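Local structure of hemolysins related proteins containing CBS domains (Klebsiella pneumoniae subsp. pneumoniae, 3HF7) at residues I17-D22 and I38-D43; D21-I26 and K65-E70; D46-M51 and D77-V82. The protein is of unknown function but binds AMP through a CBS-domain pair, part of a larger membrane protein whose family is thought to bind flavin adenine dinucleotide. All blocks are in the same frame, centred on the assembly; numbering follows the deposited sequence.

Contact 1: I17-D22 and I38-D43; sequences IDINDD and IVLYRD
The ring of Tyr-41 lies back over the neighbouring strand and covers the peptide that joins Ile-17 to Asp-18. One ring face carries both Ile-17 O and Asp-18 N, the latter 3.4 Å above the plane and offset toward the rim. The first torsion explains this: with chi1 at 62°, CG of Tyr-41 sits between its own N and carbonyl carbon, which folds the ring across instead of outward. Asp-18 crosses Tyr-41 at about a right angle, its CB 3.5 Å from Tyr-41 CE1, and its carboxylate plane is turned 30° from the ring. The backbones pair in parallel: Ile-17 N bonds to Val-39 O, Tyr-41 N to Ile-17 O, and Ile-19 N to Tyr-41 O. These are the two strands of a beta-alpha-beta unit of the CBS-domain pair, strand 16-18, helix 23-31 and strand 37-41, and Ile-38, in the second of them, touches the bound AMP. On the face with Ile-17 and Leu-40 the contact is apolar, Ile-17 CD1 meeting Ile-38 CD1, while helix 23-31 packs on Ile-17 through Ile-26 and Leu-30. Where the strands end, Asp-18 OD1 takes two backbone N-H groups from opposite faces of its carboxylate: Asp-43 N at 2.7 Å, and Asn-20 N at 3.1 Å, which closes an Asx turn within the type I turn Asp-18 to Asp-21. Two such donors would probably favour the charged form of Asp-18, although Asp-43 OD1 stands 4.3 Å from Asp-18 OD2. The Asn-20 amide, 65° from the Asp-43 carboxylate, makes a weak bond from ND2 to Asp-43 OD1. Asn-20 OD1 lies 3.4 Å from Arg-42 CG, where the two side chains pass at a slant; the arginine's guanidinium group goes on to a salt bridge with Asp-47.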
loop_
_atom_site.group_PDB
_atom_site.type_symbol
_atom_site.label_atom_id
_atom_site.label_comp_id
_atom_site.label_asym_id
_atom_site.label_seq_id
_atom_site.Cartn_x
_atom_site.Cartn_y
_atom_site.Cartn_z
ATOM N N ILE A 17 -4.376 -5.513 -5.852
ATOM C CA ILE A 17 -5.427 -6.193 -6.579
ATOM C C ILE A 17 -6.120 -5.224 -7.503
ATOM O O ILE A 17 -6.469 -4.098 -7.131
ATOM C CB ILE A 17 -6.496 -6.843 -5.651
ATOM C CG1 ILE A 17 -5.849 -7.681 -4.555
ATOM C CG2 ILE A 17 -7.436 -7.729 -6.455
ATOM C CD1 ILE A 17 -6.820 -7.988 -3.400
ATOM N N ASP A 18 -6.314 -5.705 -8.717
ATOM C CA ASP A 18 -7.176 -5.067 -9.684
ATOM C C ASP A 18 -8.599 -5.303 -9.238
ATOM O O ASP A 18 -9.081 -6.444 -9.218
ATOM C CB ASP A 18 -6.954 -5.667 -11.074
ATOM C CG ASP A 18 -7.496 -4.792 -12.171
ATOM O OD1 ASP A 18 -8.237 -3.825 -11.859
ATOM O OD2 ASP A 18 -7.177 -5.069 -13.356
ATOM N N ILE A 19 -9.274 -4.230 -8.859
ATOM C CA ILE A 19 -10.649 -4.368 -8.415
ATOM C C ILE A 19 -11.579 -4.624 -9.598
ATOM O O ILE A 19 -12.788 -4.787 -9.407
ATOM C CB ILE A 19 -11.124 -3.183 -7.545
ATOM C CG1 ILE A 19 -11.422 -1.955 -8.395
ATOM C CG2 ILE A 19 -10.099 -2.881 -6.468
ATOM C CD1 ILE A 19 -12.061 -0.838 -7.593
ATOM N N ASN A 20 -11.017 -4.674 -10.810
ATOM C CA ASN A 20 -11.776 -5.116 -11.988
ATOM C C ASN A 20 -11.980 -6.634 -12.126
ATOM O O ASN A 20 -12.888 -7.062 -12.835
ATOM C CB ASN A 20 -11.192 -4.544 -13.281
ATOM C CG ASN A 20 -11.611 -3.108 -13.521
ATOM O OD1 ASN A 20 -12.537 -2.602 -12.891
ATOM N ND2 ASN A 20 -10.920 -2.436 -14.439
ATOM N N ASP A 21 -11.162 -7.445 -11.460
ATOM C CA ASP A 21 -11.358 -8.901 -11.513
ATOM C C ASP A 21 -12.729 -9.360 -10.992
ATOM O O ASP A 21 -13.358 -8.685 -10.183
ATOM C CB ASP A 21 -10.248 -9.615 -10.762
ATOM C CG ASP A 21 -8.893 -9.346 -11.356
ATOM O OD1 ASP A 21 -7.889 -9.365 -10.612
ATOM O OD2 ASP A 21 -8.829 -9.100 -12.579
ATOM N N ASP A 22 -13.198 -10.504 -11.474
ATOM C CA ASP A 22 -14.434 -11.063 -10.961
ATOM C C ASP A 22 -14.231 -11.313 -9.484
ATOM O O ASP A 22 -13.117 -11.557 -9.035
ATOM C CB ASP A 22 -14.792 -12.362 -11.658
ATOM C CG ASP A 22 -13.696 -13.395 -11.547
ATOM O OD1 ASP A 22 -12.591 -13.143 -12.062
ATOM O OD2 ASP A 22 -13.929 -14.459 -10.936
ATOM N N ILE A 38 -2.163 -4.021 1.164
ATOM C CA ILE A 38 -2.071 -4.206 -0.290
ATOM C C ILE A 38 -2.873 -3.160 -1.020
ATOM O O ILE A 38 -3.882 -2.683 -0.507
ATOM C CB ILE A 38 -2.565 -5.577 -0.760
ATOM C CG1 ILE A 38 -3.927 -5.888 -0.145
ATOM C CG2 ILE A 38 -1.520 -6.650 -0.471
ATOM C CD1 ILE A 38 -4.944 -6.263 -1.144
ATOM N N VAL A 39 -2.428 -2.833 -2.235
ATOM C CA VAL A 39 -3.017 -1.743 -2.998
ATOM C C VAL A 39 -4.265 -2.231 -3.716
ATOM O O VAL A 39 -4.264 -3.296 -4.337
ATOM C CB VAL A 39 -2.005 -1.103 -4.005
ATOM C CG1 VAL A 39 -2.594 0.150 -4.650
ATOM C CG2 VAL A 39 -0.689 -0.760 -3.326
ATOM N N LEU A 40 -5.335 -1.452 -3.606
ATOM C CA LEU A 40 -6.516 -1.638 -4.436
ATOM C C LEU A 40 -6.439 -0.648 -5.588
ATOM O O LEU A 40 -6.264 0.559 -5.375
ATOM C CB LEU A 40 -7.785 -1.416 -3.608
ATOM C CG LEU A 40 -8.001 -2.311 -2.377
ATOM C CD1 LEU A 40 -9.327 -1.939 -1.695
ATOM C CD2 LEU A 40 -7.942 -3.820 -2.722
ATOM N N TYR A 41 -6.547 -1.156 -6.808
ATOM C CA TYR A 41 -6.543 -0.288 -7.980
ATOM C C TYR A 41 -7.508 -0.780 -9.065
ATOM O O TYR A 41 -7.970 -1.934 -9.053
ATOM C CB TYR A 41 -5.131 -0.200 -8.561
ATOM C CG TYR A 41 -4.586 -1.528 -9.037
ATOM C CD1 TYR A 41 -4.959 -2.064 -10.279
ATOM C CD2 TYR A 41 -3.704 -2.258 -8.249
ATOM C CE1 TYR A 41 -4.452 -3.288 -10.708
ATOM C CE2 TYR A 41 -3.207 -3.480 -8.670
ATOM C CZ TYR A 41 -3.579 -3.983 -9.880
ATOM O OH TYR A 41 -3.060 -5.190 -10.267
ATOM N N ARG A 42 -7.784 0.098 -10.020
ATOM C CA ARG A 42 -8.596 -0.259 -11.148
ATOM C C ARG A 42 -7.682 -0.308 -12.385
ATOM O O ARG A 42 -7.186 0.730 -12.845
ATOM C CB ARG A 42 -9.698 0.780 -11.296
ATOM C CG ARG A 42 -10.968 0.299 -11.969
ATOM C CD ARG A 42 -12.060 1.368 -11.841
ATOM N NE ARG A 42 -11.460 2.693 -11.649
ATOM C CZ ARG A 42 -11.699 3.513 -10.617
ATOM N NH1 ARG A 42 -12.565 3.186 -9.654
ATOM N NH2 ARG A 42 -11.073 4.685 -10.564
ATOM N N ASP A 43 -7.443 -1.520 -12.898
ATOM C CA ASP A 43 -6.701 -1.739 -14.155
ATOM C C ASP A 43 -5.192 -1.812 -14.013
ATOM O O ASP A 43 -4.556 -2.769 -14.460
ATOM C CB ASP A 43 -7.035 -0.670 -15.189
ATOM C CG ASP A 43 -8.417 -0.829 -15.753
ATOM O OD1 ASP A 43 -8.871 -1.990 -15.861
ATOM O OD2 ASP A 43 -9.048 0.198 -16.096
#

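Contact 2: D21-I26 and K65-E70; sequences DDWKSI and KEFTKE
Trp-23 and Lys-69 each begin a helix, right after the N-cap residues Asp-22 and Thr-68, and their CA atoms come within 7.6 Å with no hydrogen bond from one segment to the other. Most of the contact is made by the indole of Trp-23. Its CG is anti to its backbone N (chi1 -179°), which carries the six-membered ring out to the start of the second helix. There Lys-69 N lies over one face, 3.3 Å from Trp-23 CH2, and the first part of the lysine chain follows the ring, with CB 3.5 Å from Trp-23 CZ3. Indole and lysine chain run antiparallel past one another, and the bends at chi2 and chi3 of Lys-69 take its end beyond the indole to Ile-19 O, where NZ is hydrogen-bonded. On the way Lys-69 CD passes 4.4 Å from Ile-26 CD1. Phe-67 meets the indole rim to rim: Trp-23 CZ2 is 3.6 Å from Phe-67 CD2, the centroids are 5.9 Å apart and the planes are inclined by 28°, so neither ring covers the other. Phe-67 O also approaches Trp-23 CZ2, at 3.5 Å. The indole thus touches the backbone leading into helix 69-75, whose first turn is capped by Thr-68 OG1 accepting from Ile-71 N. In the CBS-domain pair this is a surface contact between the N-terminal ends of helices 23-31 and 69-75; deeper in, Ile-26 and Phe-67 both reach Met-72, and Phe-67 also packs on Leu-60 and Met-61 of helix 54-61.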
loop_
_atom_site.group_PDB
_atom_site.type_symbol
_atom_site.label_atom_id
_atom_site.label_comp_id
_atom_site.label_asym_id
_atom_site.label_seq_id
_atom_site.Cartn_x
_atom_site.Cartn_y
_atom_site.Cartn_z
ATOM N N ASP A 21 -11.162 -7.445 -11.460
ATOM C CA ASP A 21 -11.358 -8.901 -11.513
ATOM C C ASP A 21 -12.729 -9.360 -10.992
ATOM O O ASP A 21 -13.358 -8.685 -10.183
ATOM C CB ASP A 21 -10.248 -9.615 -10.762
ATOM C CG ASP A 21 -8.893 -9.346 -11.356
ATOM O OD1 ASP A 21 -7.889 -9.365 -10.612
ATOM O OD2 ASP A 21 -8.829 -9.100 -12.579
ATOM N N ASP A 22 -13.198 -10.504 -11.474
ATOM C CA ASP A 22 -14.434 -11.063 -10.961
ATOM C C ASP A 22 -14.231 -11.313 -9.484
ATOM O O ASP A 22 -13.117 -11.557 -9.035
ATOM C CB ASP A 22 -14.792 -12.362 -11.658
ATOM C CG ASP A 22 -13.696 -13.395 -11.547
ATOM O OD1 ASP A 22 -12.591 -13.143 -12.062
ATOM O OD2 ASP A 22 -13.929 -14.459 -10.936
ATOM N N TRP A 23 -15.322 -11.252 -8.743
ATOM C CA TRP A 23 -15.261 -11.228 -7.307
ATOM C C TRP A 23 -14.527 -12.406 -6.679
ATOM O O TRP A 23 -13.691 -12.207 -5.791
ATOM C CB TRP A 23 -16.663 -11.112 -6.744
ATOM C CG TRP A 23 -16.694 -11.047 -5.269
ATOM C CD1 TRP A 23 -17.257 -11.956 -4.431
ATOM C CD2 TRP A 23 -16.118 -10.026 -4.429
ATOM N NE1 TRP A 23 -17.087 -11.568 -3.120
ATOM C CE2 TRP A 23 -16.390 -10.388 -3.089
ATOM C CE3 TRP A 23 -15.409 -8.846 -4.677
ATOM C CZ2 TRP A 23 -15.977 -9.609 -1.998
ATOM C CZ3 TRP A 23 -14.995 -8.079 -3.595
ATOM C CH2 TRP A 23 -15.282 -8.464 -2.272
ATOM N N LYS A 24 -14.829 -13.619 -7.141
ATOM C CA LYS A 24 -14.148 -14.808 -6.638
ATOM C C LYS A 24 -12.630 -14.672 -6.814
ATOM O O LYS A 24 -11.848 -15.099 -5.958
ATOM C CB LYS A 24 -14.663 -16.074 -7.326
ATOM N N SER A 25 -12.215 -14.047 -7.911
ATOM C CA SER A 25 -10.798 -13.826 -8.145
ATOM C C SER A 25 -10.203 -12.823 -7.154
ATOM O O SER A 25 -9.068 -12.984 -6.714
ATOM C CB SER A 25 -10.555 -13.368 -9.578
ATOM O OG SER A 25 -9.170 -13.332 -9.849
ATOM N N ILE A 26 -10.973 -11.797 -6.807
ATOM C CA ILE A 26 -10.504 -10.756 -5.887
ATOM C C ILE A 26 -10.300 -11.355 -4.503
ATOM O O ILE A 26 -9.237 -11.182 -3.906
ATOM C CB ILE A 26 -11.468 -9.551 -5.822
ATOM C CG1 ILE A 26 -11.189 -8.570 -6.969
ATOM C CG2 ILE A 26 -11.382 -8.855 -4.477
ATOM C CD1 ILE A 26 -12.412 -7.797 -7.435
ATOM N N LYS A 65 -22.565 -10.846 8.244
ATOM C CA LYS A 65 -22.966 -10.298 6.932
ATOM C C LYS A 65 -22.038 -10.753 5.800
ATOM O O LYS A 65 -20.817 -10.877 5.994
ATOM C CB LYS A 65 -23.012 -8.764 6.972
ATOM N N GLU A 66 -22.619 -11.001 4.622
ATOM C CA GLU A 66 -21.834 -11.368 3.434
ATOM C C GLU A 66 -20.807 -10.274 3.140
ATOM O O GLU A 66 -21.148 -9.086 3.100
ATOM C CB GLU A 66 -22.730 -11.618 2.207
ATOM N N PHE A 67 -19.549 -10.684 2.972
ATOM C CA PHE A 67 -18.463 -9.762 2.663
ATOM C C PHE A 67 -18.558 -9.308 1.212
ATOM O O PHE A 67 -18.615 -10.144 0.312
ATOM C CB PHE A 67 -17.123 -10.439 2.922
ATOM C CG PHE A 67 -15.960 -9.536 2.713
ATOM C CD1 PHE A 67 -15.610 -8.609 3.684
ATOM C CD2 PHE A 67 -15.229 -9.586 1.538
ATOM C CE1 PHE A 67 -14.548 -7.772 3.502
ATOM C CE2 PHE A 67 -14.159 -8.744 1.350
ATOM C CZ PHE A 67 -13.817 -7.835 2.331
ATOM N N THR A 68 -18.586 -7.998 0.977
ATOM C CA THR A 68 -18.839 -7.495 -0.376
ATOM C C THR A 68 -17.719 -6.595 -0.864
ATOM O O THR A 68 -16.839 -6.220 -0.085
ATOM C CB THR A 68 -20.169 -6.731 -0.464
ATOM O OG1 THR A 68 -19.985 -5.396 -0.002
ATOM C CG2 THR A 68 -21.222 -7.385 0.380
ATOM N N LYS A 69 -17.748 -6.264 -2.156
ATOM C CA LYS A 69 -16.775 -5.358 -2.769
ATOM C C LYS A 69 -16.902 -3.976 -2.167
ATOM O O LYS A 69 -15.912 -3.322 -1.870
ATOM C CB LYS A 69 -17.000 -5.306 -4.275
ATOM C CG LYS A 69 -16.176 -4.274 -5.025
ATOM C CD LYS A 69 -15.549 -4.923 -6.255
ATOM C CE LYS A 69 -15.664 -4.064 -7.506
ATOM N NZ LYS A 69 -15.617 -4.950 -8.709
ATOM N N GLU A 70 -18.143 -3.555 -1.972
ATOM C CA GLU A 70 -18.462 -2.294 -1.319
ATOM C C GLU A 70 -17.895 -2.217 0.116
ATOM O O GLU A 70 -17.327 -1.191 0.526
ATOM C CB GLU A 70 -19.976 -2.119 -1.316
ATOM C CG GLU A 70 -20.467 -1.017 -0.431
ATOM C CD GLU A 70 -20.399 0.328 -1.106
ATOM O OE1 GLU A 70 -19.501 0.539 -1.962
ATOM O OE2 GLU A 70 -21.269 1.171 -0.771
#

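Contact 3: D46-M51 and D77-V82; sequences DDAISM and DEIYFV
Ile-79, which plugs in against Ala-48 and Ser-50, also lies on one face of the Phe-81 ring, with CG2 3.6 Å above the plane and offset toward the rim. Its other branch does the work across the contact. With CG1 beside its backbone N (chi1 -59°) and the chain extended beyond, Ile-79 lays CG1 against the backbone of Ser-50, 3.6 Å from its C atom, and sends CD1 to Ala-48 CB at 3.5 Å. Further along, Ser-50 CB lies 3.3 Å from Asp-77 O. The backbones are joined at one place, an antiparallel hydrogen-bonded pair between Met-51 and Asp-77. Met-51 N bonds to Asp-77 O (2.6 Å) and Asp-77 N to Met-51 O (2.7 Å). After this single bridge the chain from Asp-77 leaves strand 48-53 and crosses from one sheet of the CBS-domain pair to the other, where Tyr-80 and Val-82 bond to Leu-104. Just ahead of Met-51, Ile-49 and Ser-50 both face Leu-40 of strand 37-41, a classic beta bulge. Met-51 runs out anti to its N and then curls at chi2 and chi3, packing on Arg-37 and Val-39 on one strand and on Val-102 and Leu-104 of strand 102-106; its side chain comes to about 5 Å from the bound AMP. Main-chain polarity at the crossing is thus met by the paired amides and carbonyls of Met-51 and Asp-77, while the side chains of Ala-48, Met-51 and Ile-79 meet by apolar contact alone; a charge pair near the bridge, the salt bridge of the Asp-77 carboxylate with Arg-53, involves a residue just beyond the segment and ties the same strand to Asp-77.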
loop_
_atom_site.group_PDB
_atom_site.type_symbol
_atom_site.label_atom_id
_atom_site.label_comp_id
_atom_site.label_asym_id
_atom_site.label_seq_id
_atom_site.Cartn_x
_atom_site.Cartn_y
_atom_site.Cartn_z
ATOM N N ASP A 46 -1.678 2.957 -12.587
ATOM C CA ASP A 46 -2.015 4.278 -13.066
ATOM C C ASP A 46 -3.237 4.769 -12.354
ATOM O O ASP A 46 -3.559 5.951 -12.410
ATOM C CB ASP A 46 -2.330 4.225 -14.538
ATOM C CG ASP A 46 -1.107 4.041 -15.373
ATOM O OD1 ASP A 46 0.026 4.047 -14.815
ATOM O OD2 ASP A 46 -1.290 3.898 -16.597
ATOM N N ASP A 47 -3.941 3.851 -11.706
ATOM C CA ASP A 47 -5.154 4.209 -11.007
ATOM C C ASP A 47 -5.270 3.532 -9.634
ATOM O O ASP A 47 -6.248 2.831 -9.350
ATOM C CB ASP A 47 -6.377 3.928 -11.887
ATOM C CG ASP A 47 -7.610 4.666 -11.416
ATOM O OD1 ASP A 47 -7.514 5.488 -10.474
ATOM O OD2 ASP A 47 -8.688 4.429 -11.986
ATOM N N ALA A 48 -4.270 3.759 -8.788
ATOM C CA ALA A 48 -4.312 3.292 -7.407
ATOM C C ALA A 48 -5.436 3.998 -6.661
ATOM O O ALA A 48 -5.626 5.206 -6.785
ATOM C CB ALA A 48 -3.000 3.537 -6.730
ATOM N N ILE A 49 -6.191 3.234 -5.889
ATOM C CA ILE A 49 -7.367 3.774 -5.224
ATOM C C ILE A 49 -7.211 3.891 -3.704
ATOM O O ILE A 49 -7.482 4.944 -3.123
ATOM C CB ILE A 49 -8.615 2.947 -5.552
ATOM C CG1 ILE A 49 -8.779 2.877 -7.063
ATOM C CG2 ILE A 49 -9.839 3.537 -4.848
ATOM C CD1 ILE A 49 -10.201 2.865 -7.530
ATOM N N SER A 50 -6.776 2.811 -3.065
ATOM C CA SER A 50 -6.657 2.787 -1.621
ATOM C C SER A 50 -5.678 1.728 -1.148
ATOM O O SER A 50 -5.227 0.878 -1.915
ATOM C CB SER A 50 -8.032 2.560 -1.005
ATOM O OG SER A 50 -8.690 1.506 -1.679
ATOM N N MET A 51 -5.329 1.808 0.133
ATOM C CA MET A 51 -4.452 0.829 0.752
ATOM C C MET A 51 -5.293 0.046 1.753
ATOM O O MET A 51 -5.968 0.637 2.597
ATOM C CB MET A 51 -3.269 1.532 1.420
ATOM C CG MET A 51 -2.205 0.610 1.928
ATOM S SD MET A 51 -1.149 -0.090 0.643
ATOM C CE MET A 51 -0.381 1.411 0.003
ATOM N N ASP A 77 -7.941 2.247 3.362
ATOM C CA ASP A 77 -7.568 3.626 3.703
ATOM C C ASP A 77 -6.990 4.313 2.494
ATOM O O ASP A 77 -6.379 3.677 1.623
ATOM C CB ASP A 77 -6.504 3.639 4.785
ATOM C CG ASP A 77 -6.845 2.732 5.933
ATOM O OD1 ASP A 77 -7.776 3.088 6.709
ATOM O OD2 ASP A 77 -6.188 1.670 6.058
ATOM N N GLU A 78 -7.148 5.626 2.449
ATOM C CA GLU A 78 -6.562 6.370 1.363
ATOM C C GLU A 78 -5.071 6.138 1.345
ATOM O O GLU A 78 -4.455 5.962 2.381
ATOM C CB GLU A 78 -6.888 7.842 1.491
ATOM C CG GLU A 78 -7.977 8.257 0.527
ATOM C CD GLU A 78 -9.363 7.876 1.003
ATOM O OE1 GLU A 78 -10.026 7.056 0.330
ATOM O OE2 GLU A 78 -9.806 8.401 2.042
ATOM N N ILE A 79 -4.498 6.098 0.155
ATOM C CA ILE A 79 -3.070 5.919 0.044
ATOM C C ILE A 79 -2.325 7.164 0.566
ATOM O O ILE A 79 -2.751 8.308 0.335
ATOM C CB ILE A 79 -2.701 5.647 -1.400
ATOM C CG1 ILE A 79 -3.439 4.396 -1.871
ATOM C CG2 ILE A 79 -1.204 5.497 -1.549
ATOM C CD1 ILE A 79 -3.223 4.055 -3.323
ATOM N N TYR A 80 -1.238 6.933 1.299
ATOM C CA TYR A 80 -0.303 7.996 1.643
ATOM C C TYR A 80 0.788 8.103 0.578
ATOM O O TYR A 80 1.492 7.118 0.295
ATOM C CB TYR A 80 0.319 7.710 3.004
ATOM C CG TYR A 80 1.445 8.632 3.428
ATOM C CD1 TYR A 80 1.300 10.028 3.418
ATOM C CD2 TYR A 80 2.643 8.107 3.893
ATOM C CE1 TYR A 80 2.344 10.878 3.837
ATOM C CE2 TYR A 80 3.683 8.941 4.309
ATOM C CZ TYR A 80 3.532 10.317 4.280
ATOM O OH TYR A 80 4.586 11.111 4.706
ATOM N N PHE A 81 0.927 9.299 -0.004
ATOM C CA PHE A 81 1.869 9.521 -1.111
ATOM C C PHE A 81 3.111 10.281 -0.707
ATOM O O PHE A 81 3.021 11.317 -0.056
ATOM C CB PHE A 81 1.171 10.226 -2.261
ATOM C CG PHE A 81 0.249 9.334 -3.021
ATOM C CD1 PHE A 81 0.764 8.291 -3.804
ATOM C CD2 PHE A 81 -1.127 9.504 -2.932
ATOM C CE1 PHE A 81 -0.068 7.453 -4.501
ATOM C CE2 PHE A 81 -1.980 8.657 -3.625
ATOM C CZ PHE A 81 -1.446 7.637 -4.418
ATOM N N VAL A 82 4.265 9.745 -1.102
ATOM C CA VAL A 82 5.591 10.288 -0.775
ATOM C C VAL A 82 6.306 10.689 -2.067
ATOM O O VAL A 82 6.496 9.845 -2.944
ATOM C CB VAL A 82 6.468 9.208 -0.089
ATOM C CG1 VAL A 82 7.894 9.708 0.141
ATOM C CG2 VAL A 82 5.837 8.759 1.206
#

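Overall arrangement
Contacts 1 and 3 share a sheet: strand 37-41 pairs with 16-18 on one side and 48-53 on the other. Their centres are 12 Å apart, and Leu-40 O to Ile-49 N (2.7 Å) joins them directly. Contact 2 is centred 11 Å from contact 1; the two share Asp-21 and Asp-22, and Lys-69 NZ lies 2.9 Å from Ile-19 O, a probable hydrogen bond. Contacts 2 and 3 do not touch, with nearest atoms about 9 Å apart. AMP borders contact 1, where Ile-38 lines its pocket (side chain about 4 Å away), and the side chain of Met-51 of contact 3 comes to about 5 Å, whereas that of Ile-26 in contact 2 is about 12 Å from the side chain of Val-15, an AMP-binding residue.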